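Local coordinates for sensor protein (Rhodopseudomonas palustris, PDB 2OOL), which senses light as a biliverdin-binding bacteriophytochrome and probably signals as a histidine kinase, this chain being its chromophore-binding PAS-GAF part, at residues A280-S285 and R304-E309; R174-F179 and Y308-A313; Y225-V230 and L257-L262. One frame throughout, in Å; residues are numbered along the deposited sequence.

Contact 1: residues A280-S285 and R304-E309; sequences AAMSIS and RFVSYE. With LBV (3-[2-[(Z)-[3-(2-carboxyethyl)-5-[(Z)-(4-ethenyl-3-methyl-5-oxidanylidene-pyrrol-2-ylidene)methyl]-4-methyl-pyrrol-1-ium -2-ylidene]methyl]-5-[(Z)-[(3E)-3-ethylidene-4-methyl-5-oxidanylidene-pyrrolidin-2-ylidene]methyl]-4-methyl-1H-pyrrol-3- yl]propanoic acid), chain C.
A280 lays its methyl against the backbone of R304: CB stands 3.5 Å from R304 N, and R304 O is a little farther off. The first carbon of the arginine chain joins in, with A280 CB and R304 CB 4.2 Å apart, but the rest of R304 runs away from the strand. With CG anti to the backbone N (chi1 -179°) and the chain extended as far as NE, the guanidinium group is carried off to the end of helix 162-177, where NE bonds to T177 O. Two residues along, M282 reaches V306 by a longer route. Its first two torsions are extended (chi1 174°), so the thioether projects straight out from the strand, and the last bond then turns the methyl aside; M282 CE and V306 CG2 meet end to end at 4.2 Å. The backbones diverge on the way, the CA atoms being 5.7 Å apart for A280 and R304 but 8.6 Å for M282 and V306, and the long methionine bridges the wider part. F179 also packs on V306, and R311 on M282. A281 and S283 lie on the other face of the strand: A281 CB lies 3.5 Å from O2C of a bilin propionate, and S283 OG bonds to the other oxygen, O1C, at a distance too short to be trusted in detail, with R231 as its second partner. Strand 280-288 thus separates a bilin-binding face from a face packed on helices and on the segment leading into helix 308-332, the layered arrangement of a phytochrome GAF domain.

Contact 2: residues R174-F179 and Y308-A313; sequences RRITGF and YEVRQA
I176 pushes its CD1 methyl over A313, tip to tip with CB at 3.9 Å, while the stem of the same side chain runs past V310, I176 CG1 lying 4.3 Å from V310 CG1. CG1 of the isoleucine sits between its own backbone N and carbonyl carbon (chi1 67°), and the extended second torsion then carries CD1 outward to the second helix. V310 is the matching projection. An anti first torsion (chi1 175°) sends its CG1 down on the last turn of helix 162-177, where it lies 3.4 Å from the carbonyl oxygen I176 O, a methyl set against a peptide group. T177 touches the same methyl beside that carbonyl, with T177 CG2 4.2 Å from V310 CG1. The threonine turns its hydroxyl back to its own helix, where OG1 bonds to V173 O and accepts a weak bond from F179 N at 3.3 Å. Helix 162-177 ends here: G178 N still bonds to R174 O, but G178 has left helical geometry with a positive phi of 70°. F145 of helix 142-157 packs on both I176 and A313, so a third helix covers the junction. The charged groups are directed elsewhere, R174 to D199 and R311 to E134, while E309 and Q312 pack on R150 and R154 of the second subunit. What joins the helices at this point is therefore apolar packing, with one methyl set on a peptide carbonyl, held by shape and the exclusion of water and not by any directional bond between the two segments.

Contact 3: residues Y225-V230 and L257-L262; sequences YTINPV and LSFSVL. With LBV (3-[2-[(Z)-[3-(2-carboxyethyl)-5-[(Z)-(4-ethenyl-3-methyl-5-oxidanylidene-pyrrol-2-ylidene)methyl]-4-methyl-pyrrol-1-ium -2-ylidene]methyl]-5-[(Z)-[(3E)-3-ethylidene-4-methyl-5-oxidanylidene-pyrrolidin-2-ylidene]methyl]-4-methyl-1H-pyrrol-3- yl]propanoic acid), chain C.
N228 ND2 is gripped twice: it donates to S258 O at 2.8 Å, nearly straight (162°), and to a water, also at 2.8 Å, that bonds weakly to F259 O. The S258 carbonyl receives it on a lone pair, in the plane of both groups. A chi1 of -178° stretches the amide of N228 away from its own backbone N and across to the type I turn L257-S260, itself closed by S260 N bonding to L257 O. F259 swings back over the end of helix 219-227. Its ring edge meets I227 O, 3.4 Å from F259 CE1, and its CZ touches I227 CD1 at 3.7 Å, the two side chains crossing at about a right angle. Y225, in the last turn of the helix, points away from this loop and serves the chromophore: OH donates to O2B of the ring B propionate at 2.7 Å, in the ring plane of the tyrosine, and CE2 lies 3.6 Å from LBV CAC of the ring C propionate. A phenylalanine in place of Y225 would probably keep that packing but leave O2B without this donor, and the ring B propionate freer to turn. H125 of strand 114-125 meets F259 edge-to-face, P229 and V230 pack on helix 308-332, and backbone bonds from L257 to H34 and from L262 to Q40 tie the loop before helix 267-276 to the N-terminal segment, consistent with the knot known from phytochromes.

From the N terminus, helix 162-177 opens contact 2 at its end, and the loop so begun closes only at 308-313, after the whole six-stranded GAF sheet. Contact 3 nests within it, joining the end of helix 219-227 to the loop before helix 267-276. Contact 1 comes next, spanning the hairpin of strands 280-288 and 291-300, and finishes at the start of helix 308-332, where contact 2 also finishes; the two share Y308 and E309. S285 OG bonds to Y225 O, coupling contacts 1 and 3, which both touch the bilin. Contact 2 lies on the helical side, the side chain of T177 about 12 Å from the bound LBV, and R311 packs on V230 and V261 of contact 3.

Contact 1: residues A280-S285 and R304-E309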
loop_
_atom_site.group_PDB
_atom_site.type_symbol
_atom_site.label_atom_id
_atom_site.label_comp_id
_atom_site.label_asym_id
_atom_site.label_seq_id
_atom_site.Cartn_x
_atom_site.Cartn_y
_atom_site.Cartn_z
ATOM N N ALA A 280 -1.842 -22.351 12.140
ATOM C CA ALA A 280 -1.140 -21.052 11.958
ATOM C C ALA A 280 -2.069 -20.023 12.575
ATOM O O ALA A 280 -3.286 -20.152 12.433
ATOM C CB ALA A 280 -0.932 -20.711 10.443
ATOM N N ALA A 281 -1.498 -19.030 13.232
ATOM C CA ALA A 281 -2.211 -17.924 13.871
ATOM C C ALA A 281 -1.422 -16.627 13.670
ATOM O O ALA A 281 -0.193 -16.610 13.759
ATOM C CB ALA A 281 -2.331 -18.171 15.338
ATOM N N MET A 282 -2.141 -15.545 13.423
ATOM C CA MET A 282 -1.553 -14.212 13.400
ATOM C C MET A 282 -2.555 -13.206 13.927
ATOM O O MET A 282 -3.740 -13.217 13.515
ATOM C CB MET A 282 -1.197 -13.795 11.977
ATOM C CG MET A 282 -0.715 -12.314 11.917
ATOM S SD MET A 282 -0.153 -11.811 10.282
ATOM C CE MET A 282 -1.604 -12.002 9.333
ATOM N N SER A 283 -2.098 -12.288 14.758
ATOM C CA SER A 283 -3.002 -11.271 15.264
ATOM C C SER A 283 -2.361 -9.889 15.330
ATOM O O SER A 283 -1.165 -9.760 15.389
ATOM C CB SER A 283 -3.633 -11.718 16.604
ATOM O OG SER A 283 -2.670 -12.093 17.575
ATOM N N ILE A 284 -3.229 -8.877 15.221
ATOM C CA ILE A 284 -2.884 -7.474 15.203
ATOM C C ILE A 284 -3.804 -6.794 16.211
ATOM O O ILE A 284 -5.048 -6.938 16.165
ATOM C CB ILE A 284 -3.109 -6.836 13.810
ATOM C CG1 ILE A 284 -2.330 -7.559 12.681
ATOM C CG2 ILE A 284 -2.795 -5.377 13.831
ATOM C CD1 ILE A 284 -3.173 -8.530 11.935
ATOM N N SER A 285 -3.211 -6.035 17.109
ATOM C CA SER A 285 -3.928 -5.267 18.153
ATOM C C SER A 285 -4.719 -4.084 17.600
ATOM O O SER A 285 -4.316 -3.448 16.630
ATOM C CB SER A 285 -2.897 -4.770 19.209
ATOM O OG SER A 285 -2.310 -5.895 19.850
ATOM N N ARG A 304 1.420 -21.750 8.028
ATOM C CA ARG A 304 1.572 -20.761 6.977
ATOM C C ARG A 304 2.224 -19.453 7.424
ATOM O O ARG A 304 1.799 -18.866 8.447
ATOM C CB ARG A 304 0.215 -20.437 6.439
ATOM C CG ARG A 304 0.224 -19.420 5.318
ATOM C CD ARG A 304 -1.163 -19.363 4.648
ATOM N NE ARG A 304 -1.155 -18.331 3.616
ATOM C CZ ARG A 304 -1.288 -18.557 2.321
ATOM N NH1 ARG A 304 -1.525 -19.775 1.878
ATOM N NH2 ARG A 304 -1.248 -17.541 1.464
ATOM N N PHE A 305 3.157 -18.953 6.608
ATOM C CA PHE A 305 3.925 -17.758 6.939
ATOM C C PHE A 305 3.418 -16.568 6.165
ATOM O O PHE A 305 2.974 -16.693 5.036
ATOM C CB PHE A 305 5.408 -17.965 6.627
ATOM C CG PHE A 305 6.300 -16.797 7.031
ATOM C CD1 PHE A 305 6.928 -16.012 6.064
ATOM C CD2 PHE A 305 6.494 -16.484 8.369
ATOM C CE1 PHE A 305 7.741 -14.960 6.416
ATOM C CE2 PHE A 305 7.299 -15.421 8.745
ATOM C CZ PHE A 305 7.941 -14.645 7.746
ATOM N N VAL A 306 3.492 -15.411 6.791
ATOM C CA VAL A 306 3.120 -14.158 6.183
ATOM C C VAL A 306 4.325 -13.228 6.310
ATOM O O VAL A 306 4.890 -13.071 7.418
ATOM C CB VAL A 306 1.836 -13.534 6.892
ATOM C CG1 VAL A 306 1.418 -12.216 6.238
ATOM C CG2 VAL A 306 0.687 -14.507 6.844
ATOM N N SER A 307 4.784 -12.666 5.191
ATOM C CA SER A 307 6.062 -11.881 5.206
ATOM C C SER A 307 5.970 -10.607 6.034
ATOM O O SER A 307 4.899 -10.129 6.316
ATOM C CB SER A 307 6.491 -11.497 3.793
ATOM O OG SER A 307 5.712 -10.399 3.326
ATOM N N TYR A 308 7.099 -10.023 6.418
ATOM C CA TYR A 308 7.065 -8.854 7.260
ATOM C C TYR A 308 6.240 -7.715 6.635
ATOM O O TYR A 308 5.495 -7.006 7.342
ATOM C CB TYR A 308 8.466 -8.363 7.490
ATOM C CG TYR A 308 8.605 -7.366 8.598
ATOM C CD1 TYR A 308 8.651 -7.783 9.914
ATOM C CD2 TYR A 308 8.713 -6.022 8.330
ATOM C CE1 TYR A 308 8.810 -6.871 10.938
ATOM C CE2 TYR A 308 8.878 -5.103 9.347
ATOM C CZ TYR A 308 8.910 -5.531 10.640
ATOM O OH TYR A 308 9.077 -4.622 11.670
ATOM N N GLU A 309 6.422 -7.515 5.323
ATOM C CA GLU A 309 5.790 -6.434 4.609
ATOM C C GLU A 309 4.261 -6.639 4.540
ATOM O O GLU A 309 3.518 -5.668 4.644
ATOM C CB GLU A 309 6.352 -6.295 3.167
ATOM C CG GLU A 309 7.848 -5.911 3.051
ATOM C CD GLU A 309 8.779 -7.117 2.905
ATOM O OE1 GLU A 309 8.475 -8.189 3.489
ATOM O OE2 GLU A 309 9.810 -6.989 2.187
HETATM C C1A LBV C . -6.051 -20.019 27.585
HETATM C C1B LBV C . -2.555 -17.423 26.696
HETATM O O1B LBV C . 3.264 -15.938 24.281
HETATM C C1C LBV C . -3.720 -15.503 22.751
HETATM O O1C LBV C . -2.882 -14.461 17.726
HETATM C C1D LBV C . -8.034 -16.189 20.918
HETATM C C2A LBV C . -5.815 -20.303 29.048
HETATM C C2B LBV C . -1.280 -16.839 26.687
HETATM O O2B LBV C . 2.258 -14.335 23.157
HETATM C C2C LBV C . -3.807 -14.794 21.535
HETATM O O2C LBV C . -2.870 -16.576 18.378
HETATM C C2D LBV C . -9.431 -16.127 21.100
HETATM C C3A LBV C . -4.511 -19.501 29.209
HETATM C C3B LBV C . -1.143 -16.115 25.505
HETATM C C3C LBV C . -5.113 -14.926 21.092
HETATM C C3D LBV C . -9.985 -16.186 19.840
HETATM C C4A LBV C . -4.169 -18.896 27.969
HETATM C C4B LBV C . -2.380 -16.223 24.804
HETATM C C4C LBV C . -5.807 -15.735 22.007
HETATM C C4D LBV C . -8.924 -16.291 18.930
HETATM C CAA LBV C . -3.756 -19.354 30.394
HETATM C CAB LBV C . 0.116 -15.348 25.072
HETATM C CAC LBV C . -2.747 -13.993 20.742
HETATM C CAD LBV C . -11.335 -16.182 19.583
HETATM C CBA LBV C . -4.073 -19.906 31.824
HETATM C CBB LBV C . 0.920 -16.101 24.032
HETATM C CBC LBV C . -1.890 -14.944 19.848
HETATM C CBD LBV C . -11.868 -16.224 18.300
HETATM C CGB LBV C . 2.265 -15.385 23.803
HETATM C CGC LBV C . -2.603 -15.369 18.524
HETATM C CHB LBV C . -2.995 -18.132 27.822
HETATM C CHC LBV C . -2.547 -15.590 23.534
HETATM C CHD LBV C . -7.146 -16.135 21.984
HETATM C CMA LBV C . -5.582 -21.812 29.222
HETATM C CMB LBV C . -0.194 -16.998 27.775
HETATM C CMC LBV C . -5.606 -14.258 19.790
HETATM C CMD LBV C . -10.239 -16.000 22.410
HETATM N N_A LBV C . -5.094 -19.225 27.060
HETATM O O_A LBV C . -7.001 -20.451 26.939
HETATM N N_B LBV C . -3.160 -17.004 25.571
HETATM N N_C LBV C . -4.930 -16.049 22.963
HETATM N N_D LBV C . -7.788 -16.304 19.625
HETATM O O_D LBV C . -8.976 -16.370 17.690
#

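Contact 2: residues R174-F179 and Y308-A313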
loop_
_atom_site.group_PDB
_atom_site.type_symbol
_atom_site.label_atom_id
_atom_site.label_comp_id
_atom_site.label_asym_id
_atom_site.label_seq_id
_atom_site.Cartn_x
_atom_site.Cartn_y
_atom_site.Cartn_z
ATOM N N ARG A 174 -7.918 -10.841 4.793
ATOM C CA ARG A 174 -7.967 -12.191 4.258
ATOM C C ARG A 174 -7.424 -12.220 2.826
ATOM O O ARG A 174 -6.677 -13.123 2.462
ATOM C CB ARG A 174 -9.384 -12.784 4.290
ATOM C CG ARG A 174 -9.365 -14.265 4.035
ATOM C CD ARG A 174 -10.729 -14.960 4.252
ATOM N NE ARG A 174 -11.778 -14.572 3.305
ATOM C CZ ARG A 174 -11.988 -15.123 2.105
ATOM N NH1 ARG A 174 -11.206 -16.090 1.639
ATOM N NH2 ARG A 174 -13.000 -14.698 1.364
ATOM N N ARG A 175 -7.795 -11.211 2.042
ATOM C CA ARG A 175 -7.266 -11.016 0.686
ATOM C C ARG A 175 -5.738 -11.088 0.589
ATOM O O ARG A 175 -5.200 -11.731 -0.308
ATOM C CB ARG A 175 -7.687 -9.643 0.165
ATOM C CG ARG A 175 -7.893 -9.559 -1.343
ATOM C CD ARG A 175 -8.556 -8.227 -1.704
ATOM N NE ARG A 175 -10.018 -8.289 -1.590
ATOM C CZ ARG A 175 -10.797 -7.587 -0.754
ATOM N NH1 ARG A 175 -10.306 -6.692 0.087
ATOM N NH2 ARG A 175 -12.124 -7.766 -0.808
ATOM N N ILE A 176 -5.044 -10.450 1.520
ATOM C CA ILE A 176 -3.606 -10.260 1.378
ATOM C C ILE A 176 -2.795 -11.246 2.194
ATOM O O ILE A 176 -1.600 -11.349 1.975
ATOM C CB ILE A 176 -3.198 -8.802 1.691
ATOM C CG1 ILE A 176 -3.431 -8.473 3.168
ATOM C CG2 ILE A 176 -4.002 -7.811 0.781
ATOM C CD1 ILE A 176 -3.007 -7.046 3.562
ATOM N N THR A 177 -3.428 -11.971 3.112
ATOM C CA THR A 177 -2.751 -12.983 3.921
ATOM C C THR A 177 -2.980 -14.390 3.387
ATOM O O THR A 177 -2.166 -15.280 3.595
ATOM C CB THR A 177 -3.175 -12.932 5.435
ATOM O OG1 THR A 177 -4.573 -13.169 5.613
ATOM C CG2 THR A 177 -2.825 -11.598 6.083
ATOM N N GLY A 178 -4.114 -14.601 2.732
ATOM C CA GLY A 178 -4.547 -15.931 2.354
ATOM C C GLY A 178 -4.998 -16.841 3.481
ATOM O O GLY A 178 -5.213 -18.023 3.260
ATOM N N PHE A 179 -5.145 -16.316 4.693
ATOM C CA PHE A 179 -5.490 -17.167 5.837
ATOM C C PHE A 179 -6.968 -17.551 5.686
ATOM O O PHE A 179 -7.774 -16.800 5.129
ATOM C CB PHE A 179 -5.218 -16.465 7.181
ATOM C CG PHE A 179 -3.846 -16.745 7.784
ATOM C CD1 PHE A 179 -2.675 -16.732 7.009
ATOM C CD2 PHE A 179 -3.728 -16.982 9.134
ATOM C CE1 PHE A 179 -1.448 -16.953 7.583
ATOM C CE2 PHE A 179 -2.504 -17.196 9.734
ATOM C CZ PHE A 179 -1.353 -17.187 8.957
ATOM N N TYR A 308 7.099 -10.023 6.418
ATOM C CA TYR A 308 7.065 -8.854 7.260
ATOM C C TYR A 308 6.240 -7.715 6.635
ATOM O O TYR A 308 5.495 -7.006 7.342
ATOM C CB TYR A 308 8.466 -8.363 7.490
ATOM C CG TYR A 308 8.605 -7.366 8.598
ATOM C CD1 TYR A 308 8.651 -7.783 9.914
ATOM C CD2 TYR A 308 8.713 -6.022 8.330
ATOM C CE1 TYR A 308 8.810 -6.871 10.938
ATOM C CE2 TYR A 308 8.878 -5.103 9.347
ATOM C CZ TYR A 308 8.910 -5.531 10.640
ATOM O OH TYR A 308 9.077 -4.622 11.670
ATOM N N GLU A 309 6.422 -7.515 5.323
ATOM C CA GLU A 309 5.790 -6.434 4.609
ATOM C C GLU A 309 4.261 -6.639 4.540
ATOM O O GLU A 309 3.518 -5.668 4.644
ATOM C CB GLU A 309 6.352 -6.295 3.167
ATOM C CG GLU A 309 7.848 -5.911 3.051
ATOM C CD GLU A 309 8.779 -7.117 2.905
ATOM O OE1 GLU A 309 8.475 -8.189 3.489
ATOM O OE2 GLU A 309 9.810 -6.989 2.187
ATOM N N VAL A 310 3.801 -7.882 4.394
ATOM C CA VAL A 310 2.375 -8.158 4.465
ATOM C C VAL A 310 1.797 -7.866 5.854
ATOM O O VAL A 310 0.677 -7.335 5.964
ATOM C CB VAL A 310 2.010 -9.559 3.971
ATOM C CG1 VAL A 310 0.495 -9.838 4.201
ATOM C CG2 VAL A 310 2.327 -9.680 2.448
ATOM N N ARG A 311 2.564 -8.162 6.899
ATOM C CA ARG A 311 2.191 -7.848 8.276
ATOM C C ARG A 311 2.141 -6.362 8.501
ATOM O O ARG A 311 1.222 -5.895 9.180
ATOM C CB ARG A 311 3.088 -8.587 9.309
ATOM C CG ARG A 311 3.031 -10.113 9.076
ATOM C CD ARG A 311 3.504 -11.047 10.172
ATOM N NE ARG A 311 4.715 -10.694 10.891
ATOM C CZ ARG A 311 5.961 -11.025 10.521
ATOM N NH1 ARG A 311 6.211 -11.647 9.366
ATOM N NH2 ARG A 311 6.974 -10.705 11.295
ATOM N N GLN A 312 3.069 -5.594 7.921
ATOM C CA GLN A 312 3.011 -4.142 8.011
ATOM C C GLN A 312 1.737 -3.584 7.319
ATOM O O GLN A 312 1.224 -2.522 7.723
ATOM C CB GLN A 312 4.223 -3.476 7.392
ATOM C CG GLN A 312 5.546 -3.670 8.128
ATOM C CD GLN A 312 6.691 -2.988 7.395
ATOM O OE1 GLN A 312 6.985 -3.292 6.211
ATOM N NE2 GLN A 312 7.313 -2.041 8.064
ATOM N N ALA A 313 1.273 -4.273 6.270
ATOM C CA ALA A 313 0.053 -3.867 5.563
ATOM C C ALA A 313 -1.182 -4.097 6.442
ATOM O O ALA A 313 -1.986 -3.215 6.581
ATOM C CB ALA A 313 -0.087 -4.591 4.232
#

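Contact 3: residues Y225-V230 and L257-L262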
loop_
_atom_site.group_PDB
_atom_site.type_symbol
_atom_site.label_atom_id
_atom_site.label_comp_id
_atom_site.label_asym_id
_atom_site.label_seq_id
_atom_site.Cartn_x
_atom_site.Cartn_y
_atom_site.Cartn_z
ATOM N N TYR A 225 0.589 -7.069 24.243
ATOM C CA TYR A 225 -0.053 -6.748 22.974
ATOM C C TYR A 225 -0.450 -5.296 22.831
ATOM O O TYR A 225 -0.701 -4.862 21.737
ATOM C CB TYR A 225 -1.226 -7.635 22.726
ATOM C CG TYR A 225 -0.917 -9.094 22.759
ATOM C CD1 TYR A 225 0.389 -9.587 22.584
ATOM C CD2 TYR A 225 -1.927 -10.006 22.963
ATOM C CE1 TYR A 225 0.645 -10.932 22.631
ATOM C CE2 TYR A 225 -1.674 -11.348 22.980
ATOM C CZ TYR A 225 -0.387 -11.806 22.815
ATOM O OH TYR A 225 -0.162 -13.160 22.842
ATOM N N THR A 226 -0.441 -4.529 23.934
ATOM C CA THR A 226 -0.766 -3.122 23.895
ATOM C C THR A 226 0.445 -2.383 23.376
ATOM O O THR A 226 0.310 -1.361 22.698
ATOM C CB THR A 226 -1.159 -2.574 25.299
ATOM O OG1 THR A 226 -2.303 -3.271 25.772
ATOM C CG2 THR A 226 -1.463 -1.100 25.251
ATOM N N ILE A 227 1.634 -2.876 23.692
ATOM C CA ILE A 227 2.859 -2.175 23.268
ATOM C C ILE A 227 3.536 -2.799 22.046
ATOM O O ILE A 227 4.315 -2.139 21.408
ATOM C CB ILE A 227 3.888 -2.021 24.408
ATOM C CG1 ILE A 227 4.329 -3.390 24.944
ATOM C CG2 ILE A 227 3.277 -1.177 25.510
ATOM C CD1 ILE A 227 5.485 -3.314 25.912
ATOM N N ASN A 228 3.271 -4.063 21.756
ATOM C CA ASN A 228 3.787 -4.742 20.576
ATOM C C ASN A 228 2.600 -5.289 19.785
ATOM O O ASN A 228 2.107 -6.360 20.101
ATOM C CB ASN A 228 4.733 -5.887 20.951
ATOM C CG ASN A 228 5.307 -6.580 19.704
ATOM O OD1 ASN A 228 4.839 -6.316 18.618
ATOM N ND2 ASN A 228 6.240 -7.482 19.865
ATOM N N PRO A 229 2.100 -4.517 18.794
ATOM C CA PRO A 229 0.800 -4.782 18.184
ATOM C C PRO A 229 0.638 -5.855 17.100
ATOM O O PRO A 229 -0.518 -6.030 16.634
ATOM C CB PRO A 229 0.399 -3.424 17.574
ATOM C CG PRO A 229 1.717 -2.736 17.254
ATOM C CD PRO A 229 2.729 -3.281 18.272
ATOM N N VAL A 230 1.703 -6.548 16.711
ATOM C CA VAL A 230 1.627 -7.608 15.683
ATOM C C VAL A 230 2.396 -8.849 16.124
ATOM O O VAL A 230 3.418 -8.721 16.698
ATOM C CB VAL A 230 2.181 -7.123 14.341
ATOM C CG1 VAL A 230 1.877 -8.172 13.196
ATOM C CG2 VAL A 230 1.578 -5.731 13.969
ATOM N N LEU A 257 12.512 -10.720 25.116
ATOM C CA LEU A 257 12.063 -10.844 23.736
ATOM C C LEU A 257 10.755 -10.123 23.480
ATOM O O LEU A 257 10.118 -10.309 22.448
ATOM C CB LEU A 257 12.018 -12.310 23.383
ATOM C CG LEU A 257 13.381 -13.014 23.465
ATOM C CD1 LEU A 257 13.236 -14.488 23.289
ATOM C CD2 LEU A 257 14.276 -12.475 22.382
ATOM N N SER A 258 10.355 -9.228 24.382
ATOM C CA SER A 258 9.089 -8.486 24.169
ATOM C C SER A 258 8.866 -7.997 22.730
ATOM O O SER A 258 7.756 -8.153 22.182
ATOM C CB SER A 258 8.994 -7.288 25.099
ATOM O OG SER A 258 8.925 -7.672 26.452
ATOM N N PHE A 259 9.889 -7.377 22.126
ATOM C CA PHE A 259 9.794 -6.779 20.789
ATOM C C PHE A 259 10.367 -7.656 19.660
ATOM O O PHE A 259 10.529 -7.206 18.537
ATOM C CB PHE A 259 10.372 -5.381 20.802
ATOM C CG PHE A 259 9.562 -4.435 21.598
ATOM C CD1 PHE A 259 8.410 -3.871 21.050
ATOM C CD2 PHE A 259 9.848 -4.203 22.925
ATOM C CE1 PHE A 259 7.615 -3.037 21.804
ATOM C CE2 PHE A 259 9.054 -3.343 23.700
ATOM C CZ PHE A 259 7.919 -2.776 23.132
ATOM N N SER A 260 10.570 -8.938 19.926
ATOM C CA SER A 260 11.124 -9.828 18.947
ATOM C C SER A 260 10.043 -10.576 18.170
ATOM O O SER A 260 9.144 -11.164 18.757
ATOM C CB SER A 260 12.079 -10.833 19.626
ATOM O OG SER A 260 11.667 -12.155 19.187
ATOM N N VAL A 261 10.150 -10.578 16.835
ATOM C CA VAL A 261 9.151 -11.223 15.983
ATOM C C VAL A 261 9.181 -12.727 16.080
ATOM O O VAL A 261 8.162 -13.374 15.776
ATOM C CB VAL A 261 9.221 -10.731 14.476
ATOM C CG1 VAL A 261 8.808 -9.247 14.390
ATOM C CG2 VAL A 261 10.595 -10.906 13.872
ATOM N N LEU A 262 10.289 -13.323 16.543
ATOM C CA LEU A 262 10.400 -14.801 16.631
ATOM C C LEU A 262 10.251 -15.385 18.031
ATOM O O LEU A 262 10.373 -16.578 18.187
ATOM C CB LEU A 262 11.773 -15.277 16.082
ATOM C CG LEU A 262 12.177 -14.854 14.657
ATOM C CD1 LEU A 262 13.632 -15.182 14.320
ATOM C CD2 LEU A 262 11.261 -15.490 13.674
HETATM C C1A LBV C . -6.051 -20.019 27.585
HETATM C C1B LBV C . -2.555 -17.423 26.696
HETATM O O1B LBV C . 3.264 -15.938 24.281
HETATM C C1C LBV C . -3.720 -15.503 22.751
HETATM O O1C LBV C . -2.882 -14.461 17.726
HETATM C C1D LBV C . -8.034 -16.189 20.918
HETATM C C2A LBV C . -5.815 -20.303 29.048
HETATM C C2B LBV C . -1.280 -16.839 26.687
HETATM O O2B LBV C . 2.258 -14.335 23.157
HETATM C C2C LBV C . -3.807 -14.794 21.535
HETATM O O2C LBV C . -2.870 -16.576 18.378
HETATM C C2D LBV C . -9.431 -16.127 21.100
HETATM C C3A LBV C . -4.511 -19.501 29.209
HETATM C C3B LBV C . -1.143 -16.115 25.505
HETATM C C3C LBV C . -5.113 -14.926 21.092
HETATM C C3D LBV C . -9.985 -16.186 19.840
HETATM C C4A LBV C . -4.169 -18.896 27.969
HETATM C C4B LBV C . -2.380 -16.223 24.804
HETATM C C4C LBV C . -5.807 -15.735 22.007
HETATM C C4D LBV C . -8.924 -16.291 18.930
HETATM C CAA LBV C . -3.756 -19.354 30.394
HETATM C CAB LBV C . 0.116 -15.348 25.072
HETATM C CAC LBV C . -2.747 -13.993 20.742
HETATM C CAD LBV C . -11.335 -16.182 19.583
HETATM C CBA LBV C . -4.073 -19.906 31.824
HETATM C CBB LBV C . 0.920 -16.101 24.032
HETATM C CBC LBV C . -1.890 -14.944 19.848
HETATM C CBD LBV C . -11.868 -16.224 18.300
HETATM C CGB LBV C . 2.265 -15.385 23.803
HETATM C CGC LBV C . -2.603 -15.369 18.524
HETATM C CHB LBV C . -2.995 -18.132 27.822
HETATM C CHC LBV C . -2.547 -15.590 23.534
HETATM C CHD LBV C . -7.146 -16.135 21.984
HETATM C CMA LBV C . -5.582 -21.812 29.222
HETATM C CMB LBV C . -0.194 -16.998 27.775
HETATM C CMC LBV C . -5.606 -14.258 19.790
HETATM C CMD LBV C . -10.239 -16.000 22.410
HETATM N N_A LBV C . -5.094 -19.225 27.060
HETATM O O_A LBV C . -7.001 -20.451 26.939
HETATM N N_B LBV C . -3.160 -17.004 25.571
HETATM N N_C LBV C . -4.930 -16.049 22.963
HETATM N N_D LBV C . -7.788 -16.304 19.625
HETATM O O_D LBV C . -8.976 -16.370 17.690
HETATM O O HOH W 1 7.534 -8.247 17.513
#